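Local coordinates for protein glutaredoxin-glutathione complex (Polygonaceae, PDB 5KQA) that binds glutathione and, as a glutaredoxin of the thioredoxin fold, probably catalyses glutathione-dependent thiol-disulfide exchange, at residues A[29-34]-A[83-88]; A[47-52]-A[102-107]; A[67-72]-A[77-82]; A[92-95]-A[100-103]. All coordinates share one frame; numbering follows the deposited sequence.

Contact 1 of 4, residues A[29-34]-A[83-88]; sequences KAQQLV and LQWTGQ
Trp85 carries this contact alone from the side of 83-88, pushing the six-membered end of its indole against Ala30, Gln31 and Val34 on one flank of helix 20-35. Gln31 puts its CG over one face, 4.1 Å from the centroid of the Trp85 six-membered ring and 21° off the ring normal, a CH-pi contact displaced toward the rim. The rest of the Gln31 side chain runs on extended, its amide plane almost perpendicular to the indole. Val34 comes at the ring obliquely, CG2 to Trp85 CH2 at 3.8 Å, and the methyl of Ala30 meets Trp85 CZ3 at 4.0 Å. The indole gets there because its CG is anti to the backbone N (chi1 -172°), which swings the ring off its own helix and onto the other. Thr86 CG2 lies over the opposite face, so the ring is held between a residue of each helix. Replacing Trp85 with alanine would probably leave Ala30, Gln31 CG and Val34 without their common partner and open a gap between the two helices. Just beyond, Gly87 ends the helix with positive phi, and Thr86 OG1 accepts from Gln88 N in an ST turn. Helices 20-35 and 75-86 thus pack side by side on one face of the sheet, where Val34 and the Trp85 ring both meet Phe95 of strand 93-96 and Ala30 reaches Phe42 of strand 39-43.

Contact 2 of 4, residues A[47-52]-A[102-107]; sequences CGYCSR and GGCDSV. With GSH (glutathione), chain B.
Cys104 points its side chain into the start of helix 48-60, between Tyr49 and Arg52. A chi1 of -172° turns SG away from its own amide N and carries the sulfur over one face of the Arg52 guanidinium, displaced toward the rim; the same sulfur lies 3.8 Å from Arg52 CB. Nearer the backbone, Cys104 CB meets Tyr49 CB at 4.1 Å and approaches the phenol ring obliquely. The Arg52 chain bends at chi2 and chi3 to bring its flat end across the sulfur. Glutathione runs along the groove between the two helix starts, with its CB1 over one face of the Tyr49 ring and its CG1 3.3 Å from Tyr49 CD2. This is the glutathione site of a glutaredoxin, built on the thioredoxin fold, and Cys47-Gly48-Tyr49-Cys50 fits the CxxC motif at a helix start. Cys47 is the N-cap, its SG accepting from Cys50 N, and that sulfur stands 3.1 Å from the glutathione SG2, a close approach but well beyond disulfide bond length. On the other helix, Gly103 is the N-cap and the first turn grips the gamma-glutamyl carboxylate through two backbone N-H groups: Cys104 N to GSH O11 at 2.8 Å and Asp105 N to GSH O12 at 3.0 Å, where the helix dipole would probably favour an anion. Asp105 OD2 lies against the ligand amine N1, modelled so close that the exact length is doubtful, while OD1 accepts from Ser106 N through its anti lone pair.

Contact 3 of 4, residues A[67-72]-A[77-82]; sequences IELDQE and AIQAAL. With GSH (glutathione), chain B.
Leaving strand 65-68, the backbone makes a short 3-10 turn over 69-71, closed by Gln71 N to Glu68 O and Glu72 N to Leu69 O, and this sets Leu69 opposite helix 75-86 with its CA 7.3 Å from that of Ile78. Leu69 forks against the helix. Its CD2 meets Ile78 CG2 at 3.7 Å, the two side chains crossing at a slant, while CD1 rests 4.0 Å from Gln79 CB, where the chains cross at about a right angle, and more loosely approaches Leu82 CD1. Glu72 adds its CB to Ile78 CD1 at the margin, its carboxylate turned away into a salt bridge with Lys29. The amide of Gln79 goes elsewhere: with CG trans to the amide N (chi1 -164°) and the chain extended, NE2 reaches the glycyl carboxylate of glutathione, 2.8 Å from GSH O31 with an N-H...O angle of 162°. Arg89 O and Lys44 NZ also bond the two ends of that amide, which probably fixes its rotation. The contact ties helix 75-86 to the turn that leaves edge strand 65-68; Ile78 also meets Ala26 of helix 20-35, and Leu82 reaches Phe42 of strand 39-43 and Phe95 of strand 93-96.

Contact 4 of 4, residues A[92-95]-A[100-103]; sequences PNVF and HIGG. With GSH (glutathione), chain B.
One face of the Phe95 ring receives His100, whose CD2 stands 4.0 Å above the phenyl plane toward its rim; the two rings meet obliquely, centroids 5.3 Å apart and planes at 59°. His100 CA also makes an off-centre CH-pi contact with that phenyl. The imidazole has Gly102 N over one of its faces and Asn93 OD1 at its edge, 2.9 Å from His100 NE2, while Gln88 OE1 is hydrogen-bonded to the same nitrogen. The His100 chi1 of 177° lays the imidazole back beside Asn93 and Gly102. An alanine in place of Phe95 is likely to leave the His100 ring and CA without their aromatic neighbour and to open a gap beside Trp85. Along the backbones the antiparallel strands carry a classic beta bulge: Val94 O accepts from Ile101 N at 2.8 Å and weakly from Gly102 N, while Val94 N donates to Gly102 O at 2.9 Å. Gly102 has backbone angles that a side chain would hardly tolerate, and Gly103 CA touches Pro92 O at 3.2 Å in a CA-H...O contact. The peptide before Pro92 is cis, as in thioredoxin-fold proteins, and Pro92 CD lies 3.6 Å from GSH O11. The hairpin 93-96/99-102 ends the sheet: strand 93-96 bonds to strand 39-43, Phe95 packs on helix 75-86, and Val94 and Ile101 meet Val107 of helix 104-112.

In the fold
From the N terminus, helix 20-35 waits for its partner until Trp85, where contact 1 closes a loop that takes in strands 39-43 and 65-68 and helix 48-60. Contact 3 lies within that loop as a short local closure of strand onto following helix, and it shares helix 75-86 with contact 1; Lys29 and Glu72 join the two by a salt bridge. Contact 2 opens inside the loop of contact 1 but closes beyond it, so the two cross, and it spans contact 3 as well. Contact 4 follows contact 1 in series and ends on Gly102 and Gly103, which contact 2 shares. Contacts 1 and 2 lie on opposite sides of the chain's centre, and contacts 2, 3 and 4 all reach the glutathione.

Contact 1 of 4, residues A[29-34]-A[83-88]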
loop_
_atom_site.group_PDB
_atom_site.type_symbol
_atom_site.label_atom_id
_atom_site.label_comp_id
_atom_site.label_asym_id
_atom_site.label_seq_id
_atom_site.Cartn_x
_atom_site.Cartn_y
_atom_site.Cartn_z
ATOM N N LYS A 29 -13.008 3.324 -2.431
ATOM C CA LYS A 29 -11.912 3.898 -3.202
ATOM C C LYS A 29 -10.618 3.105 -3.019
ATOM O O LYS A 29 -9.923 2.823 -3.990
ATOM C CB LYS A 29 -11.678 5.361 -2.806
ATOM C CG LYS A 29 -10.416 5.951 -3.417
ATOM C CD LYS A 29 -10.299 7.465 -3.217
ATOM C CE LYS A 29 -9.078 8.029 -3.980
ATOM N NZ LYS A 29 -9.088 9.515 -4.089
ATOM N N ALA A 30 -10.286 2.771 -1.772
ATOM C CA ALA A 30 -9.048 2.042 -1.465
ATOM C C ALA A 30 -9.083 0.636 -2.054
ATOM O O ALA A 30 -8.089 0.159 -2.603
ATOM C CB ALA A 30 -8.825 1.975 0.033
ATOM N N GLN A 31 -10.237 -0.018 -1.956
ATOM C CA GLN A 31 -10.388 -1.372 -2.489
ATOM C C GLN A 31 -10.244 -1.393 -4.010
ATOM O O GLN A 31 -9.606 -2.289 -4.565
ATOM C CB GLN A 31 -11.738 -1.968 -2.065
ATOM C CG GLN A 31 -11.831 -2.254 -0.559
ATOM C CD GLN A 31 -13.240 -2.658 -0.096
ATOM O OE1 GLN A 31 -14.248 -2.177 -0.620
ATOM N NE2 GLN A 31 -13.304 -3.542 0.891
ATOM N N GLN A 32 -10.824 -0.402 -4.688
ATOM C CA GLN A 32 -10.724 -0.318 -6.145
ATOM C C GLN A 32 -9.271 -0.122 -6.576
ATOM O O GLN A 32 -8.843 -0.631 -7.608
ATOM C CB GLN A 32 -11.588 0.830 -6.682
ATOM C CG GLN A 32 -11.839 0.814 -8.202
ATOM C CD GLN A 32 -10.737 1.484 -9.030
ATOM O OE1 GLN A 32 -10.063 2.414 -8.572
ATOM N NE2 GLN A 32 -10.562 1.013 -10.268
ATOM N N LEU A 33 -8.515 0.642 -5.799
ATOM C CA LEU A 33 -7.104 0.844 -6.112
ATOM C C LEU A 33 -6.337 -0.458 -5.948
ATOM O O LEU A 33 -5.502 -0.812 -6.782
ATOM C CB LEU A 33 -6.493 1.920 -5.221
ATOM C CG LEU A 33 -6.953 3.317 -5.607
ATOM C CD1 LEU A 33 -6.643 4.303 -4.490
ATOM C CD2 LEU A 33 -6.272 3.705 -6.915
ATOM N N VAL A 34 -6.621 -1.167 -4.861
ATOM C CA VAL A 34 -5.979 -2.449 -4.612
ATOM C C VAL A 34 -6.353 -3.463 -5.699
ATOM O O VAL A 34 -5.502 -4.228 -6.164
ATOM C CB VAL A 34 -6.350 -2.969 -3.208
ATOM C CG1 VAL A 34 -5.966 -4.424 -3.031
ATOM C CG2 VAL A 34 -5.641 -2.118 -2.160
ATOM N N LEU A 83 -7.342 1.464 8.495
ATOM C CA LEU A 83 -7.296 0.972 9.866
ATOM C C LEU A 83 -8.376 -0.089 10.081
ATOM O O LEU A 83 -8.108 -1.166 10.593
ATOM C CB LEU A 83 -7.476 2.118 10.867
ATOM C CG LEU A 83 -7.611 1.731 12.353
ATOM C CD1 LEU A 83 -6.483 0.798 12.823
ATOM C CD2 LEU A 83 -7.660 2.979 13.227
ATOM N N GLN A 84 -9.605 0.228 9.702
ATOM C CA GLN A 84 -10.690 -0.732 9.816
ATOM C C GLN A 84 -10.374 -2.031 9.064
ATOM O O GLN A 84 -10.609 -3.130 9.556
ATOM C CB GLN A 84 -11.988 -0.125 9.291
ATOM C CG GLN A 84 -13.136 -1.124 9.191
ATOM C CD GLN A 84 -14.319 -0.564 8.438
ATOM O OE1 GLN A 84 -14.625 -0.991 7.316
ATOM N NE2 GLN A 84 -14.995 0.401 9.047
ATOM N N TRP A 85 -9.815 -1.883 7.875
ATOM C CA TRP A 85 -9.548 -2.998 6.979
ATOM C C TRP A 85 -8.331 -3.839 7.376
ATOM O O TRP A 85 -8.356 -5.075 7.249
ATOM C CB TRP A 85 -9.364 -2.435 5.577
ATOM C CG TRP A 85 -9.250 -3.391 4.435
ATOM C CD1 TRP A 85 -9.490 -4.732 4.435
ATOM C CD2 TRP A 85 -8.876 -3.045 3.096
ATOM N NE1 TRP A 85 -9.275 -5.249 3.176
ATOM C CE2 TRP A 85 -8.894 -4.234 2.338
ATOM C CE3 TRP A 85 -8.505 -1.845 2.473
ATOM C CZ2 TRP A 85 -8.579 -4.257 0.983
ATOM C CZ3 TRP A 85 -8.181 -1.870 1.128
ATOM C CH2 TRP A 85 -8.219 -3.072 0.398
ATOM N N THR A 86 -7.268 -3.184 7.845
ATOM C CA THR A 86 -5.985 -3.874 8.078
ATOM C C THR A 86 -5.441 -3.826 9.523
ATOM O O THR A 86 -4.438 -4.473 9.825
ATOM C CB THR A 86 -4.863 -3.302 7.170
ATOM O OG1 THR A 86 -4.520 -1.986 7.608
ATOM C CG2 THR A 86 -5.275 -3.269 5.678
ATOM N N GLY A 87 -6.059 -3.036 10.395
ATOM C CA GLY A 87 -5.577 -2.894 11.763
ATOM C C GLY A 87 -4.329 -2.042 11.899
ATOM O O GLY A 87 -3.806 -1.822 12.997
ATOM N N GLN A 88 -3.859 -1.544 10.765
ATOM C CA GLN A 88 -2.649 -0.741 10.707
ATOM C C GLN A 88 -2.995 0.755 10.752
ATOM O O GLN A 88 -3.979 1.186 10.154
ATOM C CB GLN A 88 -1.880 -1.110 9.436
ATOM C CG GLN A 88 -0.618 -0.341 9.173
ATOM C CD GLN A 88 0.112 -0.874 7.951
ATOM O OE1 GLN A 88 -0.031 -2.047 7.590
ATOM N NE2 GLN A 88 0.907 -0.029 7.326
#

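Contact 2 of 4, residues A[47-52]-A[102-107]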
loop_
_atom_site.group_PDB
_atom_site.type_symbol
_atom_site.label_atom_id
_atom_site.label_comp_id
_atom_site.label_asym_id
_atom_site.label_seq_id
_atom_site.Cartn_x
_atom_site.Cartn_y
_atom_site.Cartn_z
ATOM N N CYS A 47 7.044 10.800 4.296
ATOM C CA CYS A 47 7.277 9.683 5.207
ATOM C C CYS A 47 8.559 8.957 4.817
ATOM O O CYS A 47 8.670 8.425 3.699
ATOM C CB CYS A 47 6.102 8.706 5.201
ATOM S SG CYS A 47 6.424 7.196 6.175
ATOM N N GLY A 48 9.528 8.942 5.729
ATOM C CA GLY A 48 10.801 8.298 5.470
ATOM C C GLY A 48 10.665 6.820 5.165
ATOM O O GLY A 48 11.391 6.274 4.340
ATOM N N TYR A 49 9.722 6.163 5.827
ATOM C CA TYR A 49 9.514 4.727 5.632
ATOM C C TYR A 49 8.894 4.432 4.272
ATOM O O TYR A 49 9.198 3.419 3.642
ATOM C CB TYR A 49 8.629 4.160 6.750
ATOM C CG TYR A 49 9.331 4.131 8.084
ATOM C CD1 TYR A 49 10.391 3.263 8.305
ATOM C CD2 TYR A 49 8.949 4.983 9.117
ATOM C CE1 TYR A 49 11.043 3.230 9.515
ATOM C CE2 TYR A 49 9.591 4.951 10.337
ATOM C CZ TYR A 49 10.636 4.072 10.529
ATOM O OH TYR A 49 11.278 4.041 11.738
ATOM N N CYS A 50 8.005 5.317 3.837
ATOM C CA CYS A 50 7.414 5.220 2.509
ATOM C C CYS A 50 8.491 5.342 1.442
ATOM O O CYS A 50 8.507 4.575 0.481
ATOM C CB CYS A 50 6.349 6.290 2.312
ATOM S SG CYS A 50 4.895 6.094 3.337
ATOM N N SER A 51 9.406 6.292 1.625
ATOM C CA SER A 51 10.519 6.454 0.697
ATOM C C SER A 51 11.391 5.203 0.625
ATOM O O SER A 51 11.808 4.807 -0.457
ATOM C CB SER A 51 11.374 7.657 1.086
ATOM O OG SER A 51 10.629 8.844 0.918
ATOM N N ARG A 52 11.673 4.591 1.774
ATOM C CA ARG A 52 12.436 3.339 1.806
ATOM C C ARG A 52 11.788 2.225 0.984
ATOM O O ARG A 52 12.467 1.542 0.207
ATOM C CB ARG A 52 12.622 2.849 3.250
ATOM C CG ARG A 52 13.681 3.596 4.047
ATOM C CD ARG A 52 14.765 2.644 4.539
ATOM N NE ARG A 52 14.313 1.856 5.678
ATOM C CZ ARG A 52 14.572 0.565 5.855
ATOM N NH1 ARG A 52 14.110 -0.052 6.932
ATOM N NH2 ARG A 52 15.287 -0.111 4.962
ATOM N N GLY A 102 1.517 -4.896 4.717
ATOM C CA GLY A 102 1.886 -4.180 5.922
ATOM C C GLY A 102 2.764 -2.979 5.633
ATOM O O GLY A 102 2.663 -2.378 4.575
ATOM N N GLY A 103 3.636 -2.634 6.577
ATOM C CA GLY A 103 4.490 -1.472 6.435
ATOM C C GLY A 103 5.859 -1.788 5.862
ATOM O O GLY A 103 6.069 -2.838 5.252
ATOM N N CYS A 104 6.794 -0.866 6.064
ATOM C CA CYS A 104 8.163 -1.028 5.584
ATOM C C CYS A 104 8.828 -2.274 6.157
ATOM O O CYS A 104 9.421 -3.076 5.427
ATOM C CB CYS A 104 8.999 0.202 5.937
ATOM S SG CYS A 104 10.632 0.190 5.177
ATOM N N ASP A 105 8.725 -2.424 7.472
ATOM C CA ASP A 105 9.248 -3.594 8.164
ATOM C C ASP A 105 8.709 -4.902 7.580
ATOM O O ASP A 105 9.467 -5.839 7.332
ATOM C CB ASP A 105 8.915 -3.505 9.644
ATOM C CG ASP A 105 7.554 -2.878 9.896
ATOM O OD1 ASP A 105 6.614 -3.111 9.092
ATOM O OD2 ASP A 105 7.427 -2.139 10.899
ATOM N N SER A 106 7.399 -4.962 7.369
ATOM C CA SER A 106 6.764 -6.154 6.808
ATOM C C SER A 106 7.301 -6.490 5.423
ATOM O O SER A 106 7.527 -7.657 5.101
ATOM C CB SER A 106 5.247 -5.967 6.736
ATOM O OG SER A 106 4.719 -5.634 8.008
ATOM N N VAL A 107 7.495 -5.461 4.599
ATOM C CA VAL A 107 8.014 -5.657 3.252
ATOM C C VAL A 107 9.463 -6.118 3.320
ATOM O O VAL A 107 9.872 -7.034 2.603
ATOM C CB VAL A 107 7.916 -4.366 2.399
ATOM C CG1 VAL A 107 8.720 -4.517 1.112
ATOM C CG2 VAL A 107 6.441 -4.023 2.104
HETATM N N1 GSH B . 7.196 0.180 11.482
HETATM C CA1 GSH B . 6.519 1.014 10.543
HETATM C C1 GSH B . 7.014 0.636 9.166
HETATM O O11 GSH B . 6.325 0.909 8.146
HETATM O O12 GSH B . 8.116 0.030 9.043
HETATM C CB1 GSH B . 6.768 2.485 10.851
HETATM C CG1 GSH B . 6.102 3.381 9.812
HETATM C CD1 GSH B . 5.811 4.776 10.361
HETATM O OE1 GSH B . 6.149 5.079 11.491
HETATM N N2 GSH B . 5.137 5.738 9.550
HETATM C CA2 GSH B . 4.841 7.048 10.037
HETATM C C2 GSH B . 3.364 7.252 10.264
HETATM O O2 GSH B . 2.531 6.742 9.530
HETATM C CB2 GSH B . 5.171 8.103 9.006
HETATM S SG2 GSH B . 6.904 8.468 8.967
HETATM N N3 GSH B . 2.949 8.100 11.324
HETATM C CA3 GSH B . 1.560 8.338 11.523
HETATM C C3 GSH B . 1.011 9.072 10.301
HETATM O O31 GSH B . -0.182 8.897 9.938
HETATM O O32 GSH B . 1.735 9.861 9.627
#

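Contact 3 of 4, residues A[67-72]-A[77-82]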
loop_
_atom_site.group_PDB
_atom_site.type_symbol
_atom_site.label_atom_id
_atom_site.label_comp_id
_atom_site.label_asym_id
_atom_site.label_seq_id
_atom_site.Cartn_x
_atom_site.Cartn_y
_atom_site.Cartn_z
ATOM N N ILE A 67 -0.079 6.146 -3.611
ATOM C CA ILE A 67 -1.207 7.002 -3.295
ATOM C C ILE A 67 -0.834 7.805 -2.056
ATOM O O ILE A 67 -0.723 7.262 -0.961
ATOM C CB ILE A 67 -2.507 6.197 -3.046
ATOM C CG1 ILE A 67 -2.906 5.389 -4.294
ATOM C CG2 ILE A 67 -3.643 7.132 -2.639
ATOM C CD1 ILE A 67 -3.449 6.262 -5.454
ATOM N N GLU A 68 -0.619 9.100 -2.240
ATOM C CA GLU A 68 -0.182 9.964 -1.148
ATOM C C GLU A 68 -1.379 10.501 -0.383
ATOM O O GLU A 68 -2.058 11.402 -0.867
ATOM C CB GLU A 68 0.657 11.127 -1.687
ATOM C CG GLU A 68 1.891 10.713 -2.479
ATOM C CD GLU A 68 2.994 10.160 -1.593
ATOM O OE1 GLU A 68 2.702 9.845 -0.424
ATOM O OE2 GLU A 68 4.153 10.048 -2.055
ATOM N N LEU A 69 -1.634 9.963 0.807
ATOM C CA LEU A 69 -2.840 10.324 1.549
ATOM C C LEU A 69 -2.900 11.817 1.898
ATOM O O LEU A 69 -3.983 12.418 1.938
ATOM C CB LEU A 69 -2.943 9.494 2.823
ATOM C CG LEU A 69 -2.998 7.981 2.655
ATOM C CD1 LEU A 69 -3.262 7.344 4.015
ATOM C CD2 LEU A 69 -4.056 7.601 1.638
ATOM N N ASP A 70 -1.735 12.413 2.131
ATOM C CA ASP A 70 -1.643 13.831 2.487
ATOM C C ASP A 70 -2.031 14.746 1.325
ATOM O O ASP A 70 -2.226 15.942 1.505
ATOM C CB ASP A 70 -0.221 14.169 2.950
ATOM C CG ASP A 70 0.814 13.783 1.928
ATOM O OD1 ASP A 70 0.819 12.604 1.518
ATOM O OD2 ASP A 70 1.602 14.651 1.503
ATOM N N GLN A 71 -2.129 14.181 0.128
ATOM C CA GLN A 71 -2.478 14.961 -1.052
ATOM C C GLN A 71 -3.868 14.618 -1.563
ATOM O O GLN A 71 -4.311 15.134 -2.585
ATOM C CB GLN A 71 -1.449 14.734 -2.147
ATOM C CG GLN A 71 -0.067 15.196 -1.725
ATOM C CD GLN A 71 0.870 15.259 -2.881
ATOM O OE1 GLN A 71 0.546 15.853 -3.902
ATOM N NE2 GLN A 71 2.038 14.630 -2.747
ATOM N N GLU A 72 -4.546 13.724 -0.859
ATOM C CA GLU A 72 -5.898 13.343 -1.236
ATOM C C GLU A 72 -6.880 14.098 -0.345
ATOM O O GLU A 72 -6.653 14.202 0.860
ATOM C CB GLU A 72 -6.083 11.829 -1.107
ATOM C CG GLU A 72 -5.189 11.012 -2.038
ATOM C CD GLU A 72 -5.662 11.032 -3.486
ATOM O OE1 GLU A 72 -6.843 11.338 -3.731
ATOM O OE2 GLU A 72 -4.852 10.726 -4.384
ATOM N N ALA A 77 -10.138 10.016 5.715
ATOM C CA ALA A 77 -11.125 8.949 5.592
ATOM C C ALA A 77 -10.465 7.685 5.056
ATOM O O ALA A 77 -10.759 6.577 5.514
ATOM C CB ALA A 77 -12.274 9.372 4.692
ATOM N N ILE A 78 -9.556 7.837 4.097
ATOM C CA ILE A 78 -8.861 6.662 3.579
ATOM C C ILE A 78 -8.000 6.011 4.675
ATOM O O ILE A 78 -7.967 4.789 4.804
ATOM C CB ILE A 78 -7.996 7.004 2.365
ATOM C CG1 ILE A 78 -8.885 7.540 1.233
ATOM C CG2 ILE A 78 -7.202 5.764 1.907
ATOM C CD1 ILE A 78 -8.119 8.196 0.091
ATOM N N GLN A 79 -7.322 6.821 5.481
ATOM C CA GLN A 79 -6.483 6.249 6.528
ATOM C C GLN A 79 -7.358 5.529 7.564
ATOM O O GLN A 79 -6.985 4.479 8.083
ATOM C CB GLN A 79 -5.618 7.329 7.191
ATOM C CG GLN A 79 -4.454 6.746 8.000
ATOM C CD GLN A 79 -3.336 7.749 8.255
ATOM O OE1 GLN A 79 -3.462 8.935 7.941
ATOM N NE2 GLN A 79 -2.230 7.272 8.829
ATOM N N ALA A 80 -8.533 6.085 7.843
ATOM C CA ALA A 80 -9.480 5.451 8.750
ATOM C C ALA A 80 -9.998 4.127 8.189
ATOM O O ALA A 80 -10.161 3.150 8.924
ATOM C CB ALA A 80 -10.652 6.392 9.051
ATOM N N ALA A 81 -10.279 4.100 6.893
ATOM C CA ALA A 81 -10.744 2.878 6.245
ATOM C C ALA A 81 -9.658 1.795 6.258
ATOM O O ALA A 81 -9.949 0.605 6.422
ATOM C CB ALA A 81 -11.189 3.174 4.823
ATOM N N LEU A 82 -8.404 2.208 6.103
ATOM C CA LEU A 82 -7.300 1.247 6.077
ATOM C C LEU A 82 -7.087 0.658 7.464
ATOM O O LEU A 82 -6.700 -0.503 7.600
ATOM C CB LEU A 82 -6.009 1.898 5.579
ATOM C CG LEU A 82 -5.913 2.276 4.096
ATOM C CD1 LEU A 82 -4.726 3.209 3.874
ATOM C CD2 LEU A 82 -5.817 1.044 3.157
HETATM N N1 GSH B . 7.196 0.180 11.482
HETATM C CA1 GSH B . 6.519 1.014 10.543
HETATM C C1 GSH B . 7.014 0.636 9.166
HETATM O O11 GSH B . 6.325 0.909 8.146
HETATM O O12 GSH B . 8.116 0.030 9.043
HETATM C CB1 GSH B . 6.768 2.485 10.851
HETATM C CG1 GSH B . 6.102 3.381 9.812
HETATM C CD1 GSH B . 5.811 4.776 10.361
HETATM O OE1 GSH B . 6.149 5.079 11.491
HETATM N N2 GSH B . 5.137 5.738 9.550
HETATM C CA2 GSH B . 4.841 7.048 10.037
HETATM C C2 GSH B . 3.364 7.252 10.264
HETATM O O2 GSH B . 2.531 6.742 9.530
HETATM C CB2 GSH B . 5.171 8.103 9.006
HETATM S SG2 GSH B . 6.904 8.468 8.967
HETATM N N3 GSH B . 2.949 8.100 11.324
HETATM C CA3 GSH B . 1.560 8.338 11.523
HETATM C C3 GSH B . 1.011 9.072 10.301
HETATM O O31 GSH B . -0.182 8.897 9.938
HETATM O O32 GSH B . 1.735 9.861 9.627
#

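Contact 4 of 4, residues A[92-95]-A[100-103]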
loop_
_atom_site.group_PDB
_atom_site.type_symbol
_atom_site.label_atom_id
_atom_site.label_comp_id
_atom_site.label_asym_id
_atom_site.label_seq_id
_atom_site.Cartn_x
_atom_site.Cartn_y
_atom_site.Cartn_z
ATOM N N PRO A 92 4.050 3.462 5.423
ATOM C CA PRO A 92 3.352 2.916 4.258
ATOM C C PRO A 92 2.442 1.720 4.573
ATOM O O PRO A 92 2.693 0.956 5.503
ATOM C CB PRO A 92 4.504 2.486 3.353
ATOM C CG PRO A 92 5.583 2.097 4.319
ATOM C CD PRO A 92 5.479 3.088 5.438
ATOM N N ASN A 93 1.394 1.568 3.772
ATOM C CA ASN A 93 0.480 0.439 3.876
ATOM C C ASN A 93 0.417 -0.207 2.498
ATOM O O ASN A 93 -0.207 0.321 1.575
ATOM C CB ASN A 93 -0.899 0.890 4.355
ATOM C CG ASN A 93 -1.739 -0.254 4.907
ATOM O OD1 ASN A 93 -1.607 -1.398 4.486
ATOM N ND2 ASN A 93 -2.611 0.060 5.855
ATOM N N VAL A 94 1.110 -1.331 2.367
ATOM C CA VAL A 94 1.352 -1.994 1.086
ATOM C C VAL A 94 0.404 -3.173 0.807
ATOM O O VAL A 94 0.157 -4.011 1.675
ATOM C CB VAL A 94 2.822 -2.507 1.023
ATOM C CG1 VAL A 94 3.134 -3.164 -0.329
ATOM C CG2 VAL A 94 3.792 -1.368 1.306
ATOM N N PHE A 95 -0.118 -3.226 -0.416
ATOM C CA PHE A 95 -0.889 -4.375 -0.886
ATOM C C PHE A 95 -0.215 -4.971 -2.109
ATOM O O PHE A 95 0.284 -4.240 -2.963
ATOM C CB PHE A 95 -2.324 -3.981 -1.239
ATOM C CG PHE A 95 -3.171 -3.624 -0.053
ATOM C CD1 PHE A 95 -2.971 -2.429 0.622
ATOM C CD2 PHE A 95 -4.180 -4.469 0.369
ATOM C CE1 PHE A 95 -3.759 -2.085 1.696
ATOM C CE2 PHE A 95 -4.973 -4.136 1.444
ATOM C CZ PHE A 95 -4.756 -2.941 2.116
ATOM N N HIS A 100 -3.029 -7.740 1.761
ATOM C CA HIS A 100 -2.349 -6.796 2.638
ATOM C C HIS A 100 -0.988 -7.304 3.085
ATOM O O HIS A 100 -0.882 -8.392 3.641
ATOM C CB HIS A 100 -3.196 -6.494 3.883
ATOM C CG HIS A 100 -2.510 -5.586 4.860
ATOM N ND1 HIS A 100 -2.167 -5.977 6.138
ATOM C CD2 HIS A 100 -2.084 -4.304 4.737
ATOM C CE1 HIS A 100 -1.567 -4.978 6.760
ATOM N NE2 HIS A 100 -1.505 -3.950 5.930
ATOM N N ILE A 101 0.047 -6.498 2.860
ATOM C CA ILE A 101 1.394 -6.855 3.266
ATOM C C ILE A 101 1.746 -6.200 4.601
ATOM O O ILE A 101 2.218 -6.858 5.502
ATOM C CB ILE A 101 2.441 -6.431 2.198
ATOM C CG1 ILE A 101 2.120 -7.080 0.855
ATOM C CG2 ILE A 101 3.843 -6.812 2.655
ATOM C CD1 ILE A 101 2.286 -8.586 0.866
ATOM N N GLY A 102 1.517 -4.896 4.717
ATOM C CA GLY A 102 1.886 -4.180 5.922
ATOM C C GLY A 102 2.764 -2.979 5.633
ATOM O O GLY A 102 2.663 -2.378 4.575
ATOM N N GLY A 103 3.636 -2.634 6.577
ATOM C CA GLY A 103 4.490 -1.472 6.435
ATOM C C GLY A 103 5.859 -1.788 5.862
ATOM O O GLY A 103 6.069 -2.838 5.252
HETATM N N1 GSH B . 7.196 0.180 11.482
HETATM C CA1 GSH B . 6.519 1.014 10.543
HETATM C C1 GSH B . 7.014 0.636 9.166
HETATM O O11 GSH B . 6.325 0.909 8.146
HETATM O O12 GSH B . 8.116 0.030 9.043
HETATM C CB1 GSH B . 6.768 2.485 10.851
HETATM C CG1 GSH B . 6.102 3.381 9.812
HETATM C CD1 GSH B . 5.811 4.776 10.361
HETATM O OE1 GSH B . 6.149 5.079 11.491
HETATM N N2 GSH B . 5.137 5.738 9.550
HETATM C CA2 GSH B . 4.841 7.048 10.037
HETATM C C2 GSH B . 3.364 7.252 10.264
HETATM O O2 GSH B . 2.531 6.742 9.530
HETATM C CB2 GSH B . 5.171 8.103 9.006
HETATM S SG2 GSH B . 6.904 8.468 8.967
HETATM N N3 GSH B . 2.949 8.100 11.324
HETATM C CA3 GSH B . 1.560 8.338 11.523
HETATM C C3 GSH B . 1.011 9.072 10.301
HETATM O O31 GSH B . -0.182 8.897 9.938
HETATM O O32 GSH B . 1.735 9.861 9.627
#